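Local atomic coordinates of cell division control protein Cdc48 (Mycobacterium smegmatis, PDB entry 5E7P), a protein that probably binds and hydrolyses ATP as a AAA-type ATPase of the Cdc48 family, and holds ADP in two nucleotide sites. Residues H21-A26 against A99-P104; E304-V309 against T346-E351; L413-I418 against A457-A462; A589-R594 against K605-L610. All blocks are in the same frame, centred on the assembly; numbering follows the deposited sequence.

In the fold
Contact 1 is the beta-sheet case: two strands of the N-terminal domain joined by backbone hydrogen bonds, with a buried aliphatic face and a more exposed one. The other three are side-chain packing with no backbone bonding between their segments. Contacts 2 and 4 lie in the two AAA modules, on comparable elements, since helices 344-356 and 602-617 each connect neighbouring parallel strands of their sheets. Contact 2 is partly buried, with charged groups at its borders, whereas contact 4 is buried and purely aliphatic. Contact 3 joins two short helices near the first ADP site and passes from a leucine and isoleucine cluster to two neighbouring carboxylates. No two contacts touch; the nearest atoms of contacts 2 and 4 are about 21 Å apart.

Contact 1 of 4, residues H21-A26 against A99-P104; sequences HLRLTA and AVLVSP
His21 opens the pairing from just outside the strand: its CB lies 3.8 Å from Ser103 CB, and its CA-H leans on Val102 O. The imidazole runs beside Leu101, pointing the same way, with CD2 as the atom that meets Leu101 CD1. At Leu22 the first hydrogen-bonded antiparallel pair forms. Its N donates to Val102 O, and Val102 N returns a bond of 2.8 Å to Leu22 O that is almost straight at the hydrogen (173°). Arg23 and Leu101 make a non-hydrogen-bonded pair with CA atoms 4.6 Å apart. With Arg23 CG anti to the backbone N (chi1 -175°), the aliphatic base of the arginine lies over Ala99, CG and CB being 3.9 Å apart.

Leu24 repeats the hydrogen-bonded pattern. Leu24 N donates to Val100 O at 2.8 Å, and Val100 N donates to Leu24 O. On the buried face, Leu24 CD1 comes to 4.0 Å from Val102 CG2, and helix 44-50 covers this side through Val46. Thr25 and Ala99 form the next non-hydrogen-bonded pair, CA atoms 4.8 Å apart; the Thr25 backbone is hydrogen-bonded to Gly80 and Ala82. Ala26 then sets CB against Val100 CG1 at 3.7 Å. Alternating hydrogen-bonded and non-hydrogen-bonded pairs, with Leu22, Leu24, Val100 and Val102 on one face, mark neighbouring antiparallel strands of the Cdc48 N-terminal domain, consistent with a double-psi beta-barrel.

Contact 2 of 4, residues E304-V309 against T346-E351; sequences ERLRSV and TLILAE
Glu304 OE2, on the side of helix 302-319 turned from the joint that Leu306 makes with Leu347, is gripped by two donors of Arg307: NH1 at 2.6 Å in a salt bridge, and NE in a weak bond. NH1 comes to the syn side of OE2 but 29° out of the carboxylate plane. This pair belongs to helix 302-319 alone; the joint itself is aliphatic. Leu306, with CG anti to the backbone N (chi1 179°), sends its methyls across: CD2 lies 3.7 Å from Leu347 CD1, and CD1 3.9 Å from Ile348 CG1. One turn on, Val309 meets Ile348 at about a right angle, CG1 to CG2 at 3.8 Å. The same CG1 also touches Glu351 CB. At the other border, Arg305 lays CG against Ile348 CD1 at 4.0 Å, while its NH2 forms a salt bridge with Glu342.

The segment axes are 9.6 Å apart and only 5° from parallel, which suits side chains filling the space between two helices. Strands 289-293, 321-326 and 361-366 are adjacent and parallel, and helices 302-319 and 344-356 connect them in turn. Such side-by-side helices of successive beta-alpha-beta crossovers are characteristic of the P-loop AAA fold.

Contact 3 of 4, residues L413-I418 against A457-A462; sequences LDLGDI and ADLEGA
Leu459 carries the packed half of this contact, pushing its branch between Leu415 and Ile418. Its CD1 lies 3.6 Å from Leu415 CD2, and Leu413 CD2 approaches the same methyl more distantly, at 4.3 Å. Ile418 meets the base of the leucine at about a right angle, with its CD1 3.8 Å from Leu459 CB. Both its torsions contribute: CG1 is anti to the carbonyl carbon, and a further turn at chi2 (-60°) brings CD1 back over the neighbouring backbone, near Glu460 N. Leu454 and Leu405 from nearby loops, with Leu401 of helix 394-404, extend this apolar cluster.

The other half is polar and looser. Asp417 and the exposed Glu460 extend along the solvent side, where OD2 and OE2 stand 3.9 Å apart with the carboxylate planes turned 71° to each other. Two like charges so placed would probably repel, though solvent may screen them. His456, just before 457-462, is bonded through ND1 to Leu413 O and touches Asp417 and Ile418.

Short helices meeting in this way, with the Leu415 side chain about 9 Å from that of the ADP-binding Met403, are consistent with the small helical lid that follows the nucleotide-binding core in AAA modules.

Contact 4 of 4, residues A589-R594 against K605-L610; sequences ALAPRR and KVVASL
Leu590, the last residue of the short helix after the Walker B strand 580-585 of the second AAA module, and Ala591, just beyond it, pack against helix 602-617, which leads on to the neighbouring parallel strand 623-629 of this P-loop fold. The Leu590 side chain stands at about a right angle to that of Val606, touching it with one branch: CD2 is 4.0 Å from Val606 CG1. Toward Leu610 the same leucine lies more aslant, and here the two CD2 methyls meet at 3.8 Å. Leu590 CD2 is thus shared by two residues one helical turn apart.

Ala591, the first residue to leave helical backbone angles, points its CB at the helix and receives two methyls. One is Leu610 CD2 at 3.9 Å; its place follows from CG being anti to the backbone N of Leu610 (chi1 -173°), with CD2 turned toward both Leu590 and Ala591. The other is Val607 CG2, the branch anti to the carbonyl carbon.

The surroundings close the rest of the cluster. Leu584 of strand 580-585 underlies both Leu590 and Leu610, Phe571 of helix 563-576 touches Leu610, and Val606 also reaches Val567 and Met556. The Ala591 backbone is hydrogen-bonded to that of Asp636, where the chain leaves the helix. At that turn Val607 CG2 lies against both atoms of Ala591, 3.8 Å from CA and 3.9 Å from CB.

Contact 1 of 4, residues H21-A26 against A99-P104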
# COMPACT_ATOMS: atom_id res chain seq x y z
N HIS A 21 16.44 4.28 -19.55
CA HIS A 21 16.86 2.90 -19.75
C HIS A 21 18.38 2.80 -19.84
O HIS A 21 19.06 3.77 -20.18
CB HIS A 21 16.25 2.34 -21.03
CG HIS A 21 16.68 3.06 -22.27
ND1 HIS A 21 16.09 4.23 -22.70
CD2 HIS A 21 17.67 2.79 -23.16
CE1 HIS A 21 16.69 4.65 -23.80
NE2 HIS A 21 17.65 3.79 -24.10
N LEU A 22 18.91 1.62 -19.53
CA LEU A 22 20.35 1.38 -19.60
C LEU A 22 20.63 -0.04 -20.06
O LEU A 22 19.90 -0.97 -19.73
CB LEU A 22 21.00 1.60 -18.24
CG LEU A 22 21.11 3.03 -17.72
CD1 LEU A 22 21.53 3.03 -16.26
CD2 LEU A 22 22.12 3.81 -18.56
N ARG A 23 21.70 -0.20 -20.84
CA ARG A 23 22.18 -1.53 -21.17
C ARG A 23 23.23 -1.93 -20.15
O ARG A 23 24.19 -1.19 -19.92
CB ARG A 23 22.79 -1.55 -22.58
CG ARG A 23 23.20 -2.94 -23.04
CD ARG A 23 24.25 -2.86 -24.15
NE ARG A 23 23.79 -2.09 -25.29
CZ ARG A 23 24.57 -1.68 -26.29
NH1 ARG A 23 25.87 -1.97 -26.27
NH2 ARG A 23 24.06 -0.97 -27.29
N LEU A 24 23.05 -3.08 -19.53
CA LEU A 24 24.00 -3.57 -18.54
C LEU A 24 24.46 -4.98 -18.89
O LEU A 24 23.90 -5.63 -19.77
CB LEU A 24 23.38 -3.56 -17.14
CG LEU A 24 22.92 -2.22 -16.58
CD1 LEU A 24 22.35 -2.40 -15.18
CD2 LEU A 24 24.07 -1.22 -16.55
N THR A 25 25.48 -5.45 -18.18
CA THR A 25 25.93 -6.83 -18.30
C THR A 25 25.20 -7.68 -17.28
O THR A 25 25.15 -7.34 -16.09
CB THR A 25 27.45 -6.95 -18.09
OG1 THR A 25 28.13 -5.97 -18.88
CG2 THR A 25 27.94 -8.34 -18.48
N ALA A 26 24.62 -8.79 -17.73
CA ALA A 26 23.84 -9.66 -16.85
C ALA A 26 24.66 -10.84 -16.36
O ALA A 26 24.94 -11.77 -17.12
CB ALA A 26 22.59 -10.14 -17.56
N ALA A 99 24.27 -8.90 -22.70
CA ALA A 99 23.70 -7.58 -22.46
C ALA A 99 22.22 -7.66 -22.10
O ALA A 99 21.49 -8.49 -22.64
CB ALA A 99 23.90 -6.68 -23.68
N VAL A 100 21.80 -6.80 -21.18
CA VAL A 100 20.39 -6.71 -20.81
C VAL A 100 19.92 -5.26 -20.73
O VAL A 100 20.63 -4.39 -20.21
CB VAL A 100 20.10 -7.45 -19.48
CG1 VAL A 100 20.94 -6.88 -18.34
CG2 VAL A 100 18.62 -7.38 -19.13
N LEU A 101 18.74 -4.99 -21.27
CA LEU A 101 18.14 -3.66 -21.17
C LEU A 101 17.30 -3.54 -19.90
O LEU A 101 16.40 -4.35 -19.67
CB LEU A 101 17.30 -3.35 -22.41
CG LEU A 101 18.00 -2.58 -23.53
CD1 LEU A 101 18.43 -1.20 -23.04
CD2 LEU A 101 19.19 -3.35 -24.09
N VAL A 102 17.62 -2.55 -19.09
CA VAL A 102 16.90 -2.31 -17.84
C VAL A 102 16.19 -0.97 -17.91
O VAL A 102 16.75 0.02 -18.37
CB VAL A 102 17.86 -2.32 -16.64
CG1 VAL A 102 17.08 -2.36 -15.33
CG2 VAL A 102 18.81 -3.50 -16.73
N SER A 103 14.94 -0.94 -17.45
CA SER A 103 14.16 0.29 -17.46
C SER A 103 12.99 0.19 -16.48
O SER A 103 12.47 -0.91 -16.25
CB SER A 103 13.62 0.57 -18.86
OG SER A 103 12.67 -0.40 -19.24
N PRO A 104 12.57 1.32 -15.91
CA PRO A 104 11.40 1.34 -15.04
C PRO A 104 10.16 0.84 -15.78
O PRO A 104 10.00 1.11 -16.97
CB PRO A 104 11.24 2.82 -14.68
CG PRO A 104 12.05 3.57 -15.69
CD PRO A 104 13.18 2.66 -16.03

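Contact 2 of 4, residues E304-V309 against T346-E351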
# COMPACT_ATOMS: atom_id res chain seq x y z
N GLU A 304 -22.82 -15.91 -14.20
CA GLU A 304 -22.45 -16.83 -13.13
C GLU A 304 -22.07 -16.04 -11.89
O GLU A 304 -22.18 -16.53 -10.77
CB GLU A 304 -21.29 -17.72 -13.57
CG GLU A 304 -21.71 -19.11 -14.03
CD GLU A 304 -22.22 -19.96 -12.89
OE1 GLU A 304 -23.23 -20.68 -13.08
OE2 GLU A 304 -21.61 -19.93 -11.79
N ARG A 305 -21.63 -14.81 -12.10
CA ARG A 305 -21.27 -13.92 -11.01
C ARG A 305 -22.50 -13.55 -10.20
O ARG A 305 -22.48 -13.57 -8.97
CB ARG A 305 -20.58 -12.66 -11.56
CG ARG A 305 -20.22 -11.63 -10.52
CD ARG A 305 -18.91 -10.93 -10.85
NE ARG A 305 -19.05 -9.88 -11.86
CZ ARG A 305 -18.53 -9.96 -13.09
NH1 ARG A 305 -17.85 -11.03 -13.46
NH2 ARG A 305 -18.70 -8.95 -13.93
N LEU A 306 -23.58 -13.22 -10.90
CA LEU A 306 -24.83 -12.84 -10.25
C LEU A 306 -25.43 -14.00 -9.46
O LEU A 306 -25.94 -13.80 -8.36
CB LEU A 306 -25.84 -12.33 -11.28
CG LEU A 306 -27.20 -11.91 -10.74
CD1 LEU A 306 -27.05 -10.79 -9.72
CD2 LEU A 306 -28.12 -11.49 -11.88
N ARG A 307 -25.36 -15.19 -10.03
CA ARG A 307 -25.91 -16.39 -9.39
C ARG A 307 -25.17 -16.70 -8.10
O ARG A 307 -25.77 -17.13 -7.11
CB ARG A 307 -25.84 -17.59 -10.33
CG ARG A 307 -26.36 -18.88 -9.71
CD ARG A 307 -25.56 -20.08 -10.19
NE ARG A 307 -24.12 -19.81 -10.18
CZ ARG A 307 -23.35 -19.87 -9.10
NH1 ARG A 307 -22.05 -19.60 -9.20
NH2 ARG A 307 -23.87 -20.19 -7.92
N SER A 308 -23.86 -16.50 -8.11
CA SER A 308 -23.02 -16.77 -6.94
C SER A 308 -23.40 -15.86 -5.77
O SER A 308 -23.52 -16.32 -4.63
CB SER A 308 -21.54 -16.61 -7.30
OG SER A 308 -20.72 -17.11 -6.26
N VAL A 309 -23.58 -14.57 -6.05
CA VAL A 309 -24.00 -13.60 -5.05
C VAL A 309 -25.40 -13.92 -4.55
O VAL A 309 -25.68 -13.82 -3.35
CB VAL A 309 -23.97 -12.16 -5.63
CG1 VAL A 309 -24.59 -11.17 -4.66
CG2 VAL A 309 -22.54 -11.76 -5.96
N THR A 346 -25.88 -3.54 -10.59
CA THR A 346 -27.18 -3.11 -10.08
C THR A 346 -27.94 -4.28 -9.45
O THR A 346 -28.52 -4.13 -8.37
CB THR A 346 -28.05 -2.47 -11.18
OG1 THR A 346 -27.48 -1.20 -11.55
CG2 THR A 346 -29.48 -2.25 -10.69
N LEU A 347 -27.91 -5.43 -10.11
CA LEU A 347 -28.58 -6.62 -9.60
C LEU A 347 -27.84 -7.22 -8.40
O LEU A 347 -28.47 -7.73 -7.47
CB LEU A 347 -28.74 -7.67 -10.70
CG LEU A 347 -29.69 -7.27 -11.83
CD1 LEU A 347 -29.83 -8.40 -12.84
CD2 LEU A 347 -31.05 -6.88 -11.28
N ILE A 348 -26.51 -7.16 -8.43
CA ILE A 348 -25.71 -7.64 -7.32
C ILE A 348 -25.99 -6.81 -6.07
O ILE A 348 -26.16 -7.35 -4.97
CB ILE A 348 -24.21 -7.62 -7.65
CG1 ILE A 348 -23.90 -8.60 -8.78
CG2 ILE A 348 -23.39 -7.99 -6.42
CD1 ILE A 348 -22.45 -8.62 -9.19
N LEU A 349 -26.06 -5.49 -6.25
CA LEU A 349 -26.37 -4.58 -5.15
C LEU A 349 -27.78 -4.81 -4.60
O LEU A 349 -28.02 -4.65 -3.40
CB LEU A 349 -26.21 -3.12 -5.60
CG LEU A 349 -24.77 -2.64 -5.79
CD1 LEU A 349 -24.71 -1.44 -6.72
CD2 LEU A 349 -24.14 -2.28 -4.45
N ALA A 350 -28.70 -5.19 -5.47
CA ALA A 350 -30.08 -5.47 -5.06
C ALA A 350 -30.14 -6.69 -4.15
O ALA A 350 -30.94 -6.73 -3.22
CB ALA A 350 -30.97 -5.67 -6.28
N GLU A 351 -29.29 -7.68 -4.42
CA GLU A 351 -29.20 -8.86 -3.58
C GLU A 351 -28.62 -8.54 -2.20
O GLU A 351 -29.14 -8.98 -1.18
CB GLU A 351 -28.37 -9.96 -4.26
CG GLU A 351 -29.12 -10.70 -5.35
CD GLU A 351 -30.36 -11.42 -4.82
OE1 GLU A 351 -30.25 -12.15 -3.82
OE2 GLU A 351 -31.44 -11.24 -5.42

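Contact 3 of 4, residues L413-I418 against A457-A462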
# COMPACT_ATOMS: atom_id res chain seq x y z
N LEU A 413 16.35 -14.09 18.66
CA LEU A 413 15.77 -13.43 17.49
C LEU A 413 15.95 -11.92 17.47
O LEU A 413 16.09 -11.33 16.40
CB LEU A 413 14.28 -13.78 17.37
CG LEU A 413 13.96 -15.26 17.14
CD1 LEU A 413 12.46 -15.46 17.05
CD2 LEU A 413 14.66 -15.77 15.89
N ASP A 414 15.94 -11.30 18.65
CA ASP A 414 16.03 -9.84 18.77
C ASP A 414 14.94 -9.17 17.93
O ASP A 414 15.22 -8.39 17.02
CB ASP A 414 17.43 -9.35 18.37
CG ASP A 414 17.66 -7.88 18.68
OD1 ASP A 414 16.83 -7.28 19.39
OD2 ASP A 414 18.67 -7.32 18.21
N LEU A 415 13.69 -9.48 18.25
CA LEU A 415 12.55 -9.04 17.46
C LEU A 415 12.33 -7.53 17.48
O LEU A 415 11.70 -6.97 16.57
CB LEU A 415 11.28 -9.76 17.92
CG LEU A 415 11.28 -11.26 17.63
CD1 LEU A 415 9.95 -11.88 18.01
CD2 LEU A 415 11.60 -11.52 16.17
N GLY A 416 12.85 -6.86 18.50
CA GLY A 416 12.75 -5.41 18.59
C GLY A 416 13.51 -4.74 17.47
O GLY A 416 13.08 -3.72 16.93
N ASP A 417 14.66 -5.31 17.12
CA ASP A 417 15.50 -4.79 16.05
C ASP A 417 14.85 -5.02 14.69
O ASP A 417 14.91 -4.16 13.81
CB ASP A 417 16.89 -5.42 16.10
CG ASP A 417 17.76 -4.99 14.94
OD1 ASP A 417 18.25 -3.85 14.96
OD2 ASP A 417 17.97 -5.81 14.02
N ILE A 418 14.24 -6.19 14.52
CA ILE A 418 13.54 -6.51 13.28
C ILE A 418 12.31 -5.62 13.10
O ILE A 418 12.03 -5.16 11.99
CB ILE A 418 13.11 -7.99 13.25
CG1 ILE A 418 14.33 -8.89 13.36
CG2 ILE A 418 12.34 -8.29 11.97
CD1 ILE A 418 15.34 -8.70 12.25
N ALA A 457 19.95 -13.78 12.42
CA ALA A 457 20.56 -13.68 11.10
C ALA A 457 19.57 -13.99 9.98
O ALA A 457 19.60 -13.36 8.93
CB ALA A 457 21.77 -14.61 11.01
N ASP A 458 18.69 -14.96 10.23
CA ASP A 458 17.72 -15.39 9.23
C ASP A 458 16.68 -14.31 8.94
O ASP A 458 16.36 -14.05 7.78
CB ASP A 458 17.01 -16.66 9.70
CG ASP A 458 17.98 -17.77 10.05
OD1 ASP A 458 19.02 -17.88 9.37
OD2 ASP A 458 17.71 -18.52 11.01
N LEU A 459 16.16 -13.69 9.99
CA LEU A 459 15.16 -12.64 9.84
C LEU A 459 15.76 -11.41 9.18
O LEU A 459 15.15 -10.82 8.29
CB LEU A 459 14.55 -12.28 11.19
CG LEU A 459 13.84 -13.41 11.94
CD1 LEU A 459 13.11 -12.88 13.15
CD2 LEU A 459 12.88 -14.15 11.02
N GLU A 460 16.96 -11.04 9.61
CA GLU A 460 17.66 -9.90 9.03
C GLU A 460 18.03 -10.17 7.57
O GLU A 460 17.98 -9.28 6.73
CB GLU A 460 18.90 -9.55 9.84
CG GLU A 460 19.69 -8.37 9.29
CD GLU A 460 20.68 -7.81 10.29
OE1 GLU A 460 21.84 -8.29 10.31
OE2 GLU A 460 20.30 -6.91 11.06
N GLY A 461 18.40 -11.42 7.29
CA GLY A 461 18.71 -11.83 5.93
C GLY A 461 17.47 -11.82 5.05
O GLY A 461 17.54 -11.55 3.85
N ALA A 462 16.33 -12.11 5.67
CA ALA A 462 15.05 -12.11 4.96
C ALA A 462 14.70 -10.71 4.47
O ALA A 462 14.08 -10.55 3.42
CB ALA A 462 13.95 -12.65 5.86

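Contact 4 of 4, residues A589-R594 against K605-L610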
# COMPACT_ATOMS: atom_id res chain seq x y z
N ALA A 589 -8.90 22.71 -4.78
CA ALA A 589 -9.85 22.15 -5.73
C ALA A 589 -11.10 21.65 -5.00
O ALA A 589 -12.21 21.75 -5.51
CB ALA A 589 -9.21 21.02 -6.53
N LEU A 590 -10.89 21.11 -3.81
CA LEU A 590 -11.99 20.58 -3.00
C LEU A 590 -12.88 21.71 -2.49
O LEU A 590 -14.10 21.56 -2.39
CB LEU A 590 -11.44 19.76 -1.83
CG LEU A 590 -12.23 18.54 -1.37
CD1 LEU A 590 -11.34 17.62 -0.55
CD2 LEU A 590 -13.45 18.95 -0.55
N ALA A 591 -12.27 22.85 -2.18
CA ALA A 591 -13.01 24.00 -1.67
C ALA A 591 -12.49 25.33 -2.23
O ALA A 591 -11.83 26.09 -1.53
CB ALA A 591 -12.99 24.02 -0.15
N PRO A 592 -12.80 25.61 -3.51
CA PRO A 592 -12.38 26.86 -4.14
C PRO A 592 -13.24 28.04 -3.69
O PRO A 592 -14.28 27.84 -3.07
CB PRO A 592 -12.60 26.59 -5.62
CG PRO A 592 -13.75 25.64 -5.64
CD PRO A 592 -13.58 24.76 -4.43
N ARG A 593 -12.80 29.25 -4.00
CA ARG A 593 -13.55 30.45 -3.64
C ARG A 593 -14.88 30.50 -4.40
O ARG A 593 -14.97 30.02 -5.53
CB ARG A 593 -12.74 31.71 -3.93
CG ARG A 593 -11.63 31.98 -2.93
CD ARG A 593 -10.80 33.18 -3.33
NE ARG A 593 -9.77 33.50 -2.34
CZ ARG A 593 -9.91 34.39 -1.37
NH1 ARG A 593 -11.04 35.08 -1.26
NH2 ARG A 593 -8.92 34.61 -0.51
N ARG A 594 -15.89 31.07 -3.76
CA ARG A 594 -17.20 31.23 -4.37
C ARG A 594 -17.10 32.07 -5.63
O ARG A 594 -16.57 33.18 -5.61
CB ARG A 594 -18.18 31.86 -3.37
CG ARG A 594 -19.48 32.35 -3.99
CD ARG A 594 -19.62 33.85 -3.79
NE ARG A 594 -19.43 34.23 -2.39
CZ ARG A 594 -19.28 35.48 -1.97
NH1 ARG A 594 -19.30 36.48 -2.84
NH2 ARG A 594 -19.10 35.73 -0.68
N LYS A 605 -22.66 22.89 -1.90
CA LYS A 605 -23.03 21.84 -0.95
C LYS A 605 -21.81 21.12 -0.39
O LYS A 605 -21.77 20.77 0.79
CB LYS A 605 -23.98 20.84 -1.61
CG LYS A 605 -25.30 21.44 -2.05
CD LYS A 605 -25.94 20.61 -3.16
CE LYS A 605 -27.06 21.37 -3.86
NZ LYS A 605 -27.35 20.82 -5.21
N VAL A 606 -20.80 20.90 -1.24
CA VAL A 606 -19.57 20.24 -0.81
C VAL A 606 -18.83 21.08 0.22
O VAL A 606 -18.45 20.57 1.29
CB VAL A 606 -18.64 19.94 -2.01
CG1 VAL A 606 -17.29 19.44 -1.51
CG2 VAL A 606 -19.27 18.92 -2.94
N VAL A 607 -18.62 22.35 -0.10
CA VAL A 607 -17.92 23.27 0.80
C VAL A 607 -18.66 23.44 2.13
O VAL A 607 -18.06 23.36 3.20
CB VAL A 607 -17.71 24.65 0.14
CG1 VAL A 607 -17.17 25.64 1.14
CG2 VAL A 607 -16.77 24.52 -1.06
N ALA A 608 -19.97 23.67 2.05
CA ALA A 608 -20.79 23.80 3.25
C ALA A 608 -20.74 22.53 4.09
O ALA A 608 -20.69 22.58 5.32
CB ALA A 608 -22.23 24.14 2.88
N SER A 609 -20.75 21.39 3.41
CA SER A 609 -20.63 20.10 4.09
C SER A 609 -19.24 19.97 4.70
O SER A 609 -19.09 19.44 5.80
CB SER A 609 -20.89 18.95 3.12
OG SER A 609 -20.82 17.70 3.79
N LEU A 610 -18.24 20.46 3.98
CA LEU A 610 -16.86 20.42 4.46
C LEU A 610 -16.70 21.24 5.74
O LEU A 610 -16.12 20.76 6.72
CB LEU A 610 -15.91 20.93 3.37
CG LEU A 610 -14.42 20.78 3.67
CD1 LEU A 610 -14.10 19.35 4.05
CD2 LEU A 610 -13.60 21.21 2.46